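Long-range contacts in putative methylthioribose-1-phosphate isomerase (Archaeoglobus fulgidus, PDB 1T5O), which probably catalyses the interconversion of 5-methylthioribose 1-phosphate and 5-methylthioribulose 1-phosphate, a step of methionine biosynthesis: residues Y139-L144 with R172-Q177; R132-G137 with V162-A167; E287-C292 with V302-P307. All coordinates share one frame; numbering follows the deposited sequence.

How the contacts relate
Helix 111-141 enters contacts 1 and 2. From the N terminus, contact 2 starts on it at 132-137 and contact 1 at its end, 139-144; the chain then runs through strand 149-152, comes back at 162-167 to close contact 2, and enters helix 167-176, whose last turns close contact 1. The loops cross, and the contacts touch where Ser173 OG meets Trp164 NE1. Together they tie helix 111-141 to the loop and helix after the first strand of the central, mostly parallel sheet. Contact 3, later in series, closes a short loop, joining helix 287-290 to strand 303-304 at the interface with the second subunit, its centre about 38 and 33 Å from those of contacts 1 and 2.

Contact 1: Y139-L144 with R172-Q177; sequences YGAELL and RSAVEQ
The end of helix 111-141 packs here on the last turns of helix 167-176, with Ala141 and Ala174 at the centre. Ala141 CA and Ala174 CA are 4.7 Å apart, a spacing that small side chains permit. Ala141 CB points into the other helix and rests against Ser173 CB at 3.8 Å and against the backbone N of Ala174. Ser173 turns its hydroxyl to another use, its OG being hydrogen-bonded to Trp164 NE1 and to Gly169 O.

From Ala141 to Leu144 the chain makes a type I beta turn, closed by Leu144 N to Ala141 O at 3.0 Å. This turn leads toward strand 149-152, the first strand of the Rossmann-like, mostly parallel central sheet, while helix 167-176 is the helix that follows that strand. It also brings Leu144 round to the same neighbour, so that Leu144 CD2 lies 3.8 Å from Ala174 CB, with Lys228 and Ile230 of strand 228-231 also touching the leucine.

On the solvent side Gln177 reaches back, its chain extended beyond CG (chi2 175°). Its OE1 sits 3.3 Å from Ala141 CB and accepts from Lys179 NZ, which also bonds Ala141 O and Leu144 O. The other end of the amide, NE2, gives a weak 3.4 Å hydrogen bond to Glu142 OE2; the glutamate chain bends at chi2 (-50°) to bring its carboxylate there, turned 78° from the amide plane.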
ATOM      1  N   TYR A 139      -3.142  29.037 -12.127  1.00 21.58           N
ATOM      2  CA  TYR A 139      -1.894  29.379 -11.444  1.00 22.29           C
ATOM      3  C   TYR A 139      -0.984  28.161 -11.424  1.00 21.84           C
ATOM      4  O   TYR A 139       0.187  28.269 -11.734  1.00 25.26           O
ATOM      5  CB  TYR A 139      -2.157  29.816 -10.017  1.00 22.03           C
ATOM      6  CG  TYR A 139      -2.642  31.214  -9.876  1.00 24.15           C
ATOM      7  CD1 TYR A 139      -3.825  31.492  -9.174  1.00 26.73           C
ATOM      8  CD2 TYR A 139      -1.887  32.287 -10.354  1.00 26.39           C
ATOM      9  CE1 TYR A 139      -4.233  32.810  -8.948  1.00 25.28           C
ATOM     10  CE2 TYR A 139      -2.295  33.608 -10.128  1.00 27.19           C
ATOM     11  CZ  TYR A 139      -3.468  33.856  -9.421  1.00 27.29           C
ATOM     12  OH  TYR A 139      -3.879  35.157  -9.176  1.00 30.14           O
ATOM     13  N   GLY A 140      -1.534  26.997 -11.083  1.00 22.29           N
ATOM     14  CA  GLY A 140      -0.721  25.792 -11.026  1.00 20.81           C
ATOM     15  C   GLY A 140      -0.230  25.310 -12.374  1.00 22.79           C
ATOM     16  O   GLY A 140       0.890  24.789 -12.468  1.00 21.71           O
ATOM     17  N   ALA A 141      -1.051  25.465 -13.420  1.00 21.39           N
ATOM     18  CA  ALA A 141      -0.673  25.024 -14.764  1.00 22.46           C
ATOM     19  C   ALA A 141       0.652  25.625 -15.223  1.00 24.10           C
ATOM     20  O   ALA A 141       1.360  25.038 -16.036  1.00 25.28           O
ATOM     21  CB  ALA A 141      -1.806  25.368 -15.795  1.00 22.87           C
ATOM     22  N   GLU A 142       0.969  26.816 -14.735  1.00 25.03           N
ATOM     23  CA  GLU A 142       2.218  27.474 -15.078  1.00 27.31           C
ATOM     24  C   GLU A 142       3.437  26.679 -14.583  1.00 27.69           C
ATOM     25  O   GLU A 142       4.568  26.934 -15.032  1.00 26.41           O
ATOM     26  CB  GLU A 142       2.261  28.898 -14.486  1.00 31.00           C
ATOM     27  CG  GLU A 142       1.298  29.895 -15.174  1.00 33.54           C
ATOM     28  CD  GLU A 142       1.452  29.882 -16.696  1.00 39.18           C
ATOM     29  OE1 GLU A 142       2.523  30.303 -17.185  1.00 41.57           O
ATOM     30  OE2 GLU A 142       0.519  29.426 -17.402  1.00 38.97           O
ATOM     31  N   LEU A 143       3.210  25.735 -13.662  1.00 24.56           N
ATOM     32  CA  LEU A 143       4.290  24.886 -13.111  1.00 25.86           C
ATOM     33  C   LEU A 143       4.421  23.569 -13.878  1.00 24.53           C
ATOM     34  O   LEU A 143       5.253  22.720 -13.571  1.00 24.93           O
ATOM     35  CB  LEU A 143       4.013  24.551 -11.641  1.00 23.83           C
ATOM     36  CG  LEU A 143       3.812  25.761 -10.746  1.00 25.99           C
ATOM     37  CD1 LEU A 143       3.362  25.288  -9.358  1.00 22.33           C
ATOM     38  CD2 LEU A 143       5.071  26.572 -10.676  1.00 23.06           C
ATOM     39  N   LEU A 144       3.577  23.394 -14.872  1.00 22.65           N
ATOM     40  CA  LEU A 144       3.603  22.177 -15.642  1.00 24.38           C
ATOM     41  C   LEU A 144       4.066  22.500 -17.067  1.00 25.58           C
ATOM     42  O   LEU A 144       3.685  23.531 -17.640  1.00 25.47           O
ATOM     43  CB  LEU A 144       2.191  21.579 -15.638  1.00 24.35           C
ATOM     44  CG  LEU A 144       1.908  20.284 -14.865  1.00 27.84           C
ATOM     45  CD1 LEU A 144       2.849  20.095 -13.708  1.00 24.38           C
ATOM     46  CD2 LEU A 144       0.443  20.267 -14.449  1.00 25.75           C
ATOM     47  N   ARG A 172      -5.858  19.369 -15.121  1.00 21.42           N
ATOM     48  CA  ARG A 172      -6.847  19.730 -16.152  1.00 22.19           C
ATOM     49  C   ARG A 172      -6.541  21.080 -16.790  1.00 23.62           C
ATOM     50  O   ARG A 172      -6.679  21.238 -18.005  1.00 24.43           O
ATOM     51  CB  ARG A 172      -8.286  19.738 -15.606  1.00 22.29           C
ATOM     52  CG  ARG A 172      -8.784  18.352 -15.227  1.00 23.62           C
ATOM     53  CD  ARG A 172     -10.283  18.309 -14.914  1.00 22.53           C
ATOM     54  NE  ARG A 172     -10.688  16.917 -14.740  1.00 22.38           N
ATOM     55  CZ  ARG A 172     -10.565  16.229 -13.612  1.00 22.62           C
ATOM     56  NH1 ARG A 172     -10.059  16.808 -12.526  1.00 23.26           N
ATOM     57  NH2 ARG A 172     -10.898  14.943 -13.585  1.00 22.15           N
ATOM     58  N   SER A 173      -6.104  22.064 -16.010  1.00 24.44           N
ATOM     59  CA  SER A 173      -5.808  23.359 -16.617  1.00 23.87           C
ATOM     60  C   SER A 173      -4.639  23.284 -17.602  1.00 25.78           C
ATOM     61  O   SER A 173      -4.663  23.951 -18.653  1.00 24.40           O
ATOM     62  CB  SER A 173      -5.520  24.414 -15.549  1.00 23.95           C
ATOM     63  OG  SER A 173      -6.685  24.641 -14.766  1.00 25.91           O
ATOM     64  N   ALA A 174      -3.618  22.480 -17.288  1.00 22.97           N
ATOM     65  CA  ALA A 174      -2.494  22.370 -18.201  1.00 24.16           C
ATOM     66  C   ALA A 174      -2.892  21.628 -19.478  1.00 25.31           C
ATOM     67  O   ALA A 174      -2.431  21.969 -20.574  1.00 26.09           O
ATOM     68  CB  ALA A 174      -1.313  21.671 -17.527  1.00 23.23           C
ATOM     69  N   VAL A 175      -3.719  20.600 -19.341  1.00 25.66           N
ATOM     70  CA  VAL A 175      -4.171  19.839 -20.505  1.00 27.17           C
ATOM     71  C   VAL A 175      -4.972  20.785 -21.413  1.00 29.61           C
ATOM     72  O   VAL A 175      -4.821  20.757 -22.629  1.00 28.98           O
ATOM     73  CB  VAL A 175      -5.029  18.618 -20.062  1.00 27.75           C
ATOM     74  CG1 VAL A 175      -5.768  17.989 -21.258  1.00 27.80           C
ATOM     75  CG2 VAL A 175      -4.116  17.570 -19.423  1.00 27.48           C
ATOM     76  N   GLU A 176      -5.802  21.633 -20.806  1.00 30.66           N
ATOM     77  CA  GLU A 176      -6.601  22.602 -21.539  1.00 33.18           C
ATOM     78  C   GLU A 176      -5.704  23.551 -22.353  1.00 33.44           C
ATOM     79  O   GLU A 176      -6.093  24.004 -23.436  1.00 33.73           O
ATOM     80  CB  GLU A 176      -7.458  23.390 -20.554  1.00 35.76           C
ATOM     81  CG  GLU A 176      -8.395  24.392 -21.181  1.00 39.40           C
ATOM     82  CD  GLU A 176      -9.455  24.874 -20.205  1.00 40.82           C
ATOM     83  OE1 GLU A 176      -9.105  25.307 -19.089  1.00 42.30           O
ATOM     84  OE2 GLU A 176     -10.647  24.821 -20.558  1.00 43.63           O
ATOM     85  N   GLN A 177      -4.512  23.850 -21.847  1.00 30.66           N
ATOM     86  CA  GLN A 177      -3.583  24.721 -22.560  1.00 31.44           C
ATOM     87  C   GLN A 177      -2.903  23.990 -23.720  1.00 31.40           C
ATOM     88  O   GLN A 177      -2.090  24.578 -24.427  1.00 31.68           O
ATOM     89  CB  GLN A 177      -2.482  25.239 -21.626  1.00 31.97           C
ATOM     90  CG  GLN A 177      -2.962  26.091 -20.494  1.00 33.42           C
ATOM     91  CD  GLN A 177      -1.827  26.465 -19.562  1.00 35.92           C
ATOM     92  OE1 GLN A 177      -1.146  25.592 -18.999  1.00 36.85           O
ATOM     93  NE2 GLN A 177      -1.608  27.761 -19.392  1.00 36.87           N
TER

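Contact 2: R132-G137 with V162-A167; sequences RNRKMG and VDWGTA
Asn133 and Trp164 join helix 111-141 to the loop that runs from strand 149-152 to helix 167-176, within the Rossmann-like part of the fold. The loop lies across the helix without regular structure, and Thr166 takes the N-cap position of the helix that follows. The side chain of Thr166 is about 8 Å from those of Asn243 and Ala47, both predicted to bind substrate.

Asn133 carries most of the polar contact. Its CG stands beside the backbone N and anti to the carbonyl carbon (chi1 -69°), which directs the amide at the loop backbone. Asn133 ND2 donates to Asp163 O at 3.1 Å; the oxygen lies close to the Asn133 amide plane, and the donor nearly in line with the C=O bond. That carbonyl also accepts from Gly165 N, so two N-H groups grip one oxygen. Asn133 CB meanwhile presses on Gly165 O at 3.3 Å, and OD1 faces the methyl CG2 of Thr166.

Trp164 swings its indole back over the helix, CG anti to the backbone N. One face of the ring receives Arg134, whose CG sits 4.2 Å from the centroid of the five-membered ring and 11° off its normal, a CH-pi contact. The arginine chain continues extended to NE, and its guanidinium plane stands 82° from the ring. At Gly137 a side chain would run into Trp164 NE1, the atom that bonds Ser173 OG. Trp164 CD1 comes to 3.5 Å from Asn133 O.

Farther along, Met136 lies side by side with Thr166, Met136 SD 3.9 Å from Thr166 CB. Between the two backbones a water is hydrogen-bonded to Asn133 O and, at 2.8 Å, to Thr166 O.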
ATOM      1  N   ARG A 132     -12.973  28.941  -7.881  1.00 24.53           N
ATOM      2  CA  ARG A 132     -11.741  28.847  -7.083  1.00 25.05           C
ATOM      3  C   ARG A 132     -10.764  27.785  -7.631  1.00 22.53           C
ATOM      4  O   ARG A 132      -9.557  28.006  -7.694  1.00 20.18           O
ATOM      5  CB  ARG A 132     -12.062  28.453  -5.629  1.00 29.81           C
ATOM      6  CG  ARG A 132     -12.175  29.618  -4.681  1.00 37.76           C
ATOM      7  CD  ARG A 132     -12.272  29.202  -3.196  1.00 41.42           C
ATOM      8  NE  ARG A 132     -13.604  28.728  -2.806  1.00 47.02           N
ATOM      9  CZ  ARG A 132     -13.933  27.443  -2.686  1.00 50.26           C
ATOM     10  NH1 ARG A 132     -13.027  26.490  -2.924  1.00 50.88           N
ATOM     11  NH2 ARG A 132     -15.168  27.102  -2.331  1.00 50.67           N
ATOM     12  N   ASN A 133     -11.301  26.629  -7.994  1.00 21.50           N
ATOM     13  CA  ASN A 133     -10.484  25.527  -8.513  1.00 23.25           C
ATOM     14  C   ASN A 133      -9.911  25.835  -9.880  1.00 22.56           C
ATOM     15  O   ASN A 133      -8.770  25.487 -10.151  1.00 23.59           O
ATOM     16  CB  ASN A 133     -11.300  24.229  -8.559  1.00 21.76           C
ATOM     17  CG  ASN A 133     -11.612  23.717  -7.176  1.00 24.69           C
ATOM     18  OD1 ASN A 133     -10.881  24.019  -6.242  1.00 25.29           O
ATOM     19  ND2 ASN A 133     -12.693  22.945  -7.029  1.00 23.86           N
ATOM     20  N   ARG A 134     -10.697  26.489 -10.744  1.00 23.04           N
ATOM     21  CA  ARG A 134     -10.209  26.869 -12.077  1.00 25.43           C
ATOM     22  C   ARG A 134      -9.114  27.941 -11.947  1.00 23.94           C
ATOM     23  O   ARG A 134      -8.117  27.929 -12.674  1.00 22.68           O
ATOM     24  CB  ARG A 134     -11.337  27.444 -12.953  1.00 26.70           C
ATOM     25  CG  ARG A 134     -12.408  26.460 -13.439  1.00 33.23           C
ATOM     26  CD  ARG A 134     -13.199  27.195 -14.518  1.00 36.33           C
ATOM     27  NE  ARG A 134     -14.555  26.723 -14.764  1.00 40.84           N
ATOM     28  CZ  ARG A 134     -15.616  27.526 -14.755  1.00 39.92           C
ATOM     29  NH1 ARG A 134     -15.469  28.820 -14.507  1.00 39.81           N
ATOM     30  NH2 ARG A 134     -16.823  27.041 -14.983  1.00 41.14           N
ATOM     31  N   LYS A 135      -9.311  28.890 -11.034  1.00 24.59           N
ATOM     32  CA  LYS A 135      -8.315  29.955 -10.852  1.00 24.23           C
ATOM     33  C   LYS A 135      -7.013  29.316 -10.306  1.00 23.47           C
ATOM     34  O   LYS A 135      -5.908  29.601 -10.790  1.00 20.20           O
ATOM     35  CB  LYS A 135      -8.855  31.015  -9.880  1.00 24.09           C
ATOM     36  CG  LYS A 135      -7.909  32.174  -9.698  1.00 28.00           C
ATOM     37  CD  LYS A 135      -8.580  33.376  -9.051  1.00 32.47           C
ATOM     38  CE  LYS A 135      -7.864  34.673  -9.448  1.00 34.01           C
ATOM     39  NZ  LYS A 135      -8.425  35.834  -8.681  1.00 39.40           N
ATOM     40  N   MET A 136      -7.170  28.454  -9.297  1.00 21.09           N
ATOM     41  CA  MET A 136      -6.036  27.731  -8.692  1.00 21.57           C
ATOM     42  C   MET A 136      -5.338  26.908  -9.783  1.00 21.34           C
ATOM     43  O   MET A 136      -4.101  26.842  -9.862  1.00 20.51           O
ATOM     44  CB  MET A 136      -6.541  26.779  -7.600  1.00 21.62           C
ATOM     45  CG  MET A 136      -5.467  25.919  -6.973  1.00 23.46           C
ATOM     46  SD  MET A 136      -6.238  24.659  -5.897  1.00 29.28           S
ATOM     47  CE  MET A 136      -6.981  25.645  -4.786  1.00 25.15           C
ATOM     48  N   GLY A 137      -6.154  26.275 -10.617  1.00 21.55           N
ATOM     49  CA  GLY A 137      -5.648  25.476 -11.712  1.00 24.17           C
ATOM     50  C   GLY A 137      -4.772  26.254 -12.691  1.00 25.78           C
ATOM     51  O   GLY A 137      -3.708  25.754 -13.105  1.00 25.20           O
ATOM     52  N   VAL A 162     -16.712  20.379  -6.147  1.00 29.95           N
ATOM     53  CA  VAL A 162     -17.962  20.459  -6.917  1.00 28.12           C
ATOM     54  C   VAL A 162     -17.597  20.122  -8.362  1.00 28.01           C
ATOM     55  O   VAL A 162     -18.321  19.383  -9.052  1.00 28.17           O
ATOM     56  CB  VAL A 162     -18.599  21.866  -6.841  1.00 29.43           C
ATOM     57  CG1 VAL A 162     -19.729  21.980  -7.843  1.00 27.36           C
ATOM     58  CG2 VAL A 162     -19.143  22.116  -5.432  1.00 31.91           C
ATOM     59  N   ASP A 163     -16.460  20.662  -8.806  1.00 25.95           N
ATOM     60  CA  ASP A 163     -15.943  20.389 -10.142  1.00 25.93           C
ATOM     61  C   ASP A 163     -14.471  20.851 -10.304  1.00 24.59           C
ATOM     62  O   ASP A 163     -13.955  21.642  -9.505  1.00 25.92           O
ATOM     63  CB  ASP A 163     -16.834  21.064 -11.201  1.00 25.43           C
ATOM     64  CG  ASP A 163     -16.768  20.368 -12.566  1.00 28.57           C
ATOM     65  OD1 ASP A 163     -16.159  19.280 -12.667  1.00 26.90           O
ATOM     66  OD2 ASP A 163     -17.347  20.912 -13.542  1.00 27.57           O
ATOM     67  N   TRP A 164     -13.826  20.338 -11.349  1.00 23.96           N
ATOM     68  CA  TRP A 164     -12.446  20.661 -11.734  1.00 24.06           C
ATOM     69  C   TRP A 164     -11.355  20.029 -10.876  1.00 23.55           C
ATOM     70  O   TRP A 164     -10.421  19.414 -11.401  1.00 22.05           O
ATOM     71  CB  TRP A 164     -12.239  22.181 -11.781  1.00 23.51           C
ATOM     72  CG  TRP A 164     -11.121  22.571 -12.724  1.00 23.19           C
ATOM     73  CD1 TRP A 164      -9.877  23.047 -12.389  1.00 24.05           C
ATOM     74  CD2 TRP A 164     -11.155  22.518 -14.163  1.00 25.49           C
ATOM     75  NE1 TRP A 164      -9.145  23.294 -13.529  1.00 21.07           N
ATOM     76  CE2 TRP A 164      -9.911  22.978 -14.628  1.00 24.44           C
ATOM     77  CE3 TRP A 164     -12.133  22.128 -15.101  1.00 27.45           C
ATOM     78  CZ2 TRP A 164      -9.610  23.064 -15.997  1.00 24.56           C
ATOM     79  CZ3 TRP A 164     -11.833  22.209 -16.461  1.00 27.51           C
ATOM     80  CH2 TRP A 164     -10.580  22.676 -16.893  1.00 27.09           C
ATOM     81  N   GLY A 165     -11.483  20.197  -9.563  1.00 22.47           N
ATOM     82  CA  GLY A 165     -10.525  19.637  -8.630  1.00 22.71           C
ATOM     83  C   GLY A 165      -9.418  20.583  -8.184  1.00 20.93           C
ATOM     84  O   GLY A 165      -9.266  21.675  -8.719  1.00 19.86           O
ATOM     85  N   THR A 166      -8.632  20.164  -7.197  1.00 19.52           N
ATOM     86  CA  THR A 166      -7.520  21.005  -6.752  1.00 20.52           C
ATOM     87  C   THR A 166      -6.245  20.502  -7.445  1.00 20.18           C
ATOM     88  O   THR A 166      -5.851  21.064  -8.454  1.00 19.90           O
ATOM     89  CB  THR A 166      -7.373  20.957  -5.227  1.00 20.75           C
ATOM     90  OG1 THR A 166      -7.292  19.590  -4.804  1.00 19.54           O
ATOM     91  CG2 THR A 166      -8.578  21.613  -4.572  1.00 21.56           C
ATOM     92  N   ALA A 167      -5.615  19.442  -6.941  1.00 20.17           N
ATOM     93  CA  ALA A 167      -4.395  18.921  -7.595  1.00 19.18           C
ATOM     94  C   ALA A 167      -4.634  18.452  -9.048  1.00 18.40           C
ATOM     95  O   ALA A 167      -3.827  18.719  -9.946  1.00 17.13           O
ATOM     96  CB  ALA A 167      -3.792  17.759  -6.752  1.00 20.10           C
TER
HETATM   97  O   HOH W   1      -6.812  23.459  -9.475  1.00 23.83           O

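Contact 3: E287-C292 with V302-P307; sequences EELIFC and VKVYNP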
ATOM      1  N   GLU A 287     -10.857  -2.501  10.540  1.00 28.64           N
ATOM      2  CA  GLU A 287     -11.250  -3.492   9.533  1.00 30.35           C
ATOM      3  C   GLU A 287     -10.802  -3.135   8.117  1.00 27.63           C
ATOM      4  O   GLU A 287     -10.774  -3.994   7.244  1.00 25.33           O
ATOM      5  CB  GLU A 287     -12.763  -3.761   9.564  1.00 36.00           C
ATOM      6  CG  GLU A 287     -13.657  -2.766   8.839  1.00 45.28           C
ATOM      7  CD  GLU A 287     -14.979  -3.407   8.391  1.00 51.08           C
ATOM      8  OE1 GLU A 287     -16.047  -2.746   8.501  1.00 53.98           O
ATOM      9  OE2 GLU A 287     -14.951  -4.573   7.918  1.00 53.25           O
ATOM     10  N   GLU A 288     -10.436  -1.872   7.900  1.00 25.94           N
ATOM     11  CA  GLU A 288      -9.979  -1.429   6.593  1.00 25.01           C
ATOM     12  C   GLU A 288      -8.673  -2.122   6.211  1.00 23.72           C
ATOM     13  O   GLU A 288      -8.290  -2.107   5.044  1.00 23.24           O
ATOM     14  CB  GLU A 288      -9.795   0.110   6.586  1.00 25.26           C
ATOM     15  CG  GLU A 288     -11.101   0.887   6.787  1.00 25.47           C
ATOM     16  CD  GLU A 288     -10.912   2.406   6.784  1.00 27.16           C
ATOM     17  OE1 GLU A 288      -9.753   2.899   6.798  1.00 25.90           O
ATOM     18  OE2 GLU A 288     -11.941   3.114   6.765  1.00 28.78           O
ATOM     19  N   LEU A 289      -7.986  -2.717   7.188  1.00 22.24           N
ATOM     20  CA  LEU A 289      -6.731  -3.441   6.916  1.00 24.10           C
ATOM     21  C   LEU A 289      -6.892  -4.965   7.004  1.00 25.12           C
ATOM     22  O   LEU A 289      -5.995  -5.714   6.621  1.00 24.60           O
ATOM     23  CB  LEU A 289      -5.652  -3.065   7.932  1.00 22.67           C
ATOM     24  CG  LEU A 289      -4.801  -1.790   7.825  1.00 26.14           C
ATOM     25  CD1 LEU A 289      -3.781  -1.955   6.733  1.00 26.43           C
ATOM     26  CD2 LEU A 289      -5.680  -0.596   7.580  1.00 25.31           C
ATOM     27  N   ILE A 290      -8.031  -5.410   7.521  1.00 24.88           N
ATOM     28  CA  ILE A 290      -8.274  -6.830   7.759  1.00 26.02           C
ATOM     29  C   ILE A 290      -9.044  -7.530   6.638  1.00 28.32           C
ATOM     30  O   ILE A 290      -8.859  -8.713   6.386  1.00 27.44           O
ATOM     31  CB  ILE A 290      -8.996  -6.997   9.152  1.00 26.43           C
ATOM     32  CG1 ILE A 290      -8.023  -6.559  10.262  1.00 25.46           C
ATOM     33  CG2 ILE A 290      -9.423  -8.463   9.395  1.00 25.38           C
ATOM     34  CD1 ILE A 290      -8.616  -6.517  11.666  1.00 27.82           C
ATOM     35  N   PHE A 291      -9.890  -6.774   5.959  1.00 30.28           N
ATOM     36  CA  PHE A 291     -10.696  -7.288   4.871  1.00 33.67           C
ATOM     37  C   PHE A 291     -10.515  -6.389   3.660  1.00 36.72           C
ATOM     38  O   PHE A 291     -10.245  -5.194   3.801  1.00 34.25           O
ATOM     39  CB  PHE A 291     -12.175  -7.263   5.276  1.00 34.44           C
ATOM     40  CG  PHE A 291     -12.602  -8.436   6.095  1.00 32.03           C
ATOM     41  CD1 PHE A 291     -12.930  -9.641   5.479  1.00 31.92           C
ATOM     42  CD2 PHE A 291     -12.658  -8.352   7.483  1.00 32.94           C
ATOM     43  CE1 PHE A 291     -13.307 -10.749   6.239  1.00 31.70           C
ATOM     44  CE2 PHE A 291     -13.031  -9.459   8.257  1.00 31.78           C
ATOM     45  CZ  PHE A 291     -13.355 -10.655   7.630  1.00 31.86           C
ATOM     46  N   CYS A 292     -10.649  -6.974   2.475  1.00 40.41           N
ATOM     47  CA  CYS A 292     -10.579  -6.209   1.231  1.00 44.64           C
ATOM     48  C   CYS A 292     -11.699  -6.776   0.386  1.00 46.74           C
ATOM     49  O   CYS A 292     -11.579  -7.868  -0.177  1.00 48.10           O
ATOM     50  CB  CYS A 292      -9.256  -6.381   0.511  1.00 44.27           C
ATOM     51  SG  CYS A 292      -8.989  -4.944  -0.534  1.00 50.35           S
ATOM     52  N   VAL A 302      -5.584  -9.238  14.593  1.00 27.54           N
ATOM     53  CA  VAL A 302      -4.306  -8.551  14.519  1.00 24.59           C
ATOM     54  C   VAL A 302      -4.482  -7.096  14.966  1.00 24.49           C
ATOM     55  O   VAL A 302      -5.526  -6.482  14.736  1.00 24.52           O
ATOM     56  CB  VAL A 302      -3.738  -8.573  13.066  1.00 22.59           C
ATOM     57  CG1 VAL A 302      -4.566  -7.647  12.164  1.00 21.92           C
ATOM     58  CG2 VAL A 302      -2.260  -8.185  13.072  1.00 20.48           C
ATOM     59  N   LYS A 303      -3.468  -6.578  15.649  1.00 23.37           N
ATOM     60  CA  LYS A 303      -3.441  -5.186  16.081  1.00 22.40           C
ATOM     61  C   LYS A 303      -3.156  -4.340  14.832  1.00 22.61           C
ATOM     62  O   LYS A 303      -2.259  -4.653  14.049  1.00 22.47           O
ATOM     63  CB  LYS A 303      -2.325  -4.979  17.097  1.00 22.76           C
ATOM     64  CG  LYS A 303      -2.235  -3.550  17.589  1.00 28.63           C
ATOM     65  CD  LYS A 303      -1.285  -3.439  18.763  1.00 32.81           C
ATOM     66  CE  LYS A 303      -1.517  -2.129  19.492  1.00 36.78           C
ATOM     67  NZ  LYS A 303      -1.474  -0.992  18.549  1.00 39.98           N
ATOM     68  N   VAL A 304      -3.900  -3.258  14.674  1.00 20.96           N
ATOM     69  CA  VAL A 304      -3.779  -2.371  13.516  1.00 20.65           C
ATOM     70  C   VAL A 304      -3.515  -0.906  13.924  1.00 21.62           C
ATOM     71  O   VAL A 304      -4.088  -0.412  14.891  1.00 23.86           O
ATOM     72  CB  VAL A 304      -5.093  -2.436  12.698  1.00 20.53           C
ATOM     73  CG1 VAL A 304      -5.096  -1.449  11.550  1.00 21.92           C
ATOM     74  CG2 VAL A 304      -5.309  -3.834  12.196  1.00 21.52           C
ATOM     75  N   TYR A 305      -2.603  -0.240  13.227  1.00 20.51           N
ATOM     76  CA  TYR A 305      -2.353   1.185  13.443  1.00 20.45           C
ATOM     77  C   TYR A 305      -2.815   1.750  12.106  1.00 21.42           C
ATOM     78  O   TYR A 305      -2.222   1.446  11.048  1.00 22.43           O
ATOM     79  CB  TYR A 305      -0.870   1.462  13.685  1.00 20.03           C
ATOM     80  CG  TYR A 305      -0.563   2.933  13.774  1.00 22.24           C
ATOM     81  CD1 TYR A 305      -1.266   3.764  14.660  1.00 23.27           C
ATOM     82  CD2 TYR A 305       0.392   3.511  12.943  1.00 22.53           C
ATOM     83  CE1 TYR A 305      -1.020   5.153  14.704  1.00 24.24           C
ATOM     84  CE2 TYR A 305       0.643   4.886  12.980  1.00 22.48           C
ATOM     85  CZ  TYR A 305      -0.064   5.687  13.854  1.00 23.00           C
ATOM     86  OH  TYR A 305       0.174   7.022  13.851  1.00 25.27           O
ATOM     87  N   ASN A 306      -3.883   2.546  12.126  1.00 20.47           N
ATOM     88  CA  ASN A 306      -4.475   3.077  10.889  1.00 21.75           C
ATOM     89  C   ASN A 306      -4.760   4.589  10.931  1.00 21.21           C
ATOM     90  O   ASN A 306      -5.910   5.009  10.842  1.00 22.02           O
ATOM     91  CB  ASN A 306      -5.779   2.267  10.607  1.00 20.25           C
ATOM     92  CG  ASN A 306      -6.403   2.544   9.234  1.00 21.69           C
ATOM     93  OD1 ASN A 306      -5.742   2.991   8.299  1.00 19.88           O
ATOM     94  ND2 ASN A 306      -7.701   2.253   9.112  1.00 21.65           N
ATOM     95  N   PRO A 307      -3.712   5.427  11.088  1.00 20.52           N
ATOM     96  CA  PRO A 307      -3.936   6.881  11.126  1.00 20.03           C
ATOM     97  C   PRO A 307      -4.584   7.365   9.826  1.00 20.95           C
ATOM     98  O   PRO A 307      -4.287   6.848   8.750  1.00 21.32           O
ATOM     99  CB  PRO A 307      -2.532   7.446  11.303  1.00 19.66           C
ATOM    100  CG  PRO A 307      -1.673   6.405  10.516  1.00 16.70           C
ATOM    101  CD  PRO A 307      -2.273   5.101  11.003  1.00 19.22           C
TER
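Leu289 and Ile290, on a short, weakly bonded helix, pack on Val304 and Val302. Leu289 CG lies 3.8 Å from Val304 CG1, the side chains crossing at a slant. Ile290 slides past Val302 in the opposite direction, Ile290 CG1 to Val302 CG1 at 4.1 Å, and its CD1 comes 4.3 Å from Val304 CG2.

This packing belongs to the dimer interface. Lys303 and Val304 pair in a parallel beta ladder with a strand of the second subunit, carrying the sheet across, and Cys292 forms a disulfide with Cys292 of that subunit.

Asn306 ND2 gives a hydrogen bond to Glu288 OE1, 3.2 Å long (160° at the hydrogen). Glu288 OE1 lies close to the Asn306 amide plane, while ND2 meets it from above the carboxylate plane. A weak hydrogen bond links ND2 to Pro285 O. Asn306 CG is anti to its own N (chi1 -171°), which carries the amide across to the helix, where Leu289 CD2 packs 3.6 Å from Asn306 CG. A leucine in place of this asparagine would probably leave Glu288 OE1 without its donor and the carboxylate freer to turn. The Glu288 side chain is about 7 Å from those of Lys244 and Gln193, predicted to bind substrate.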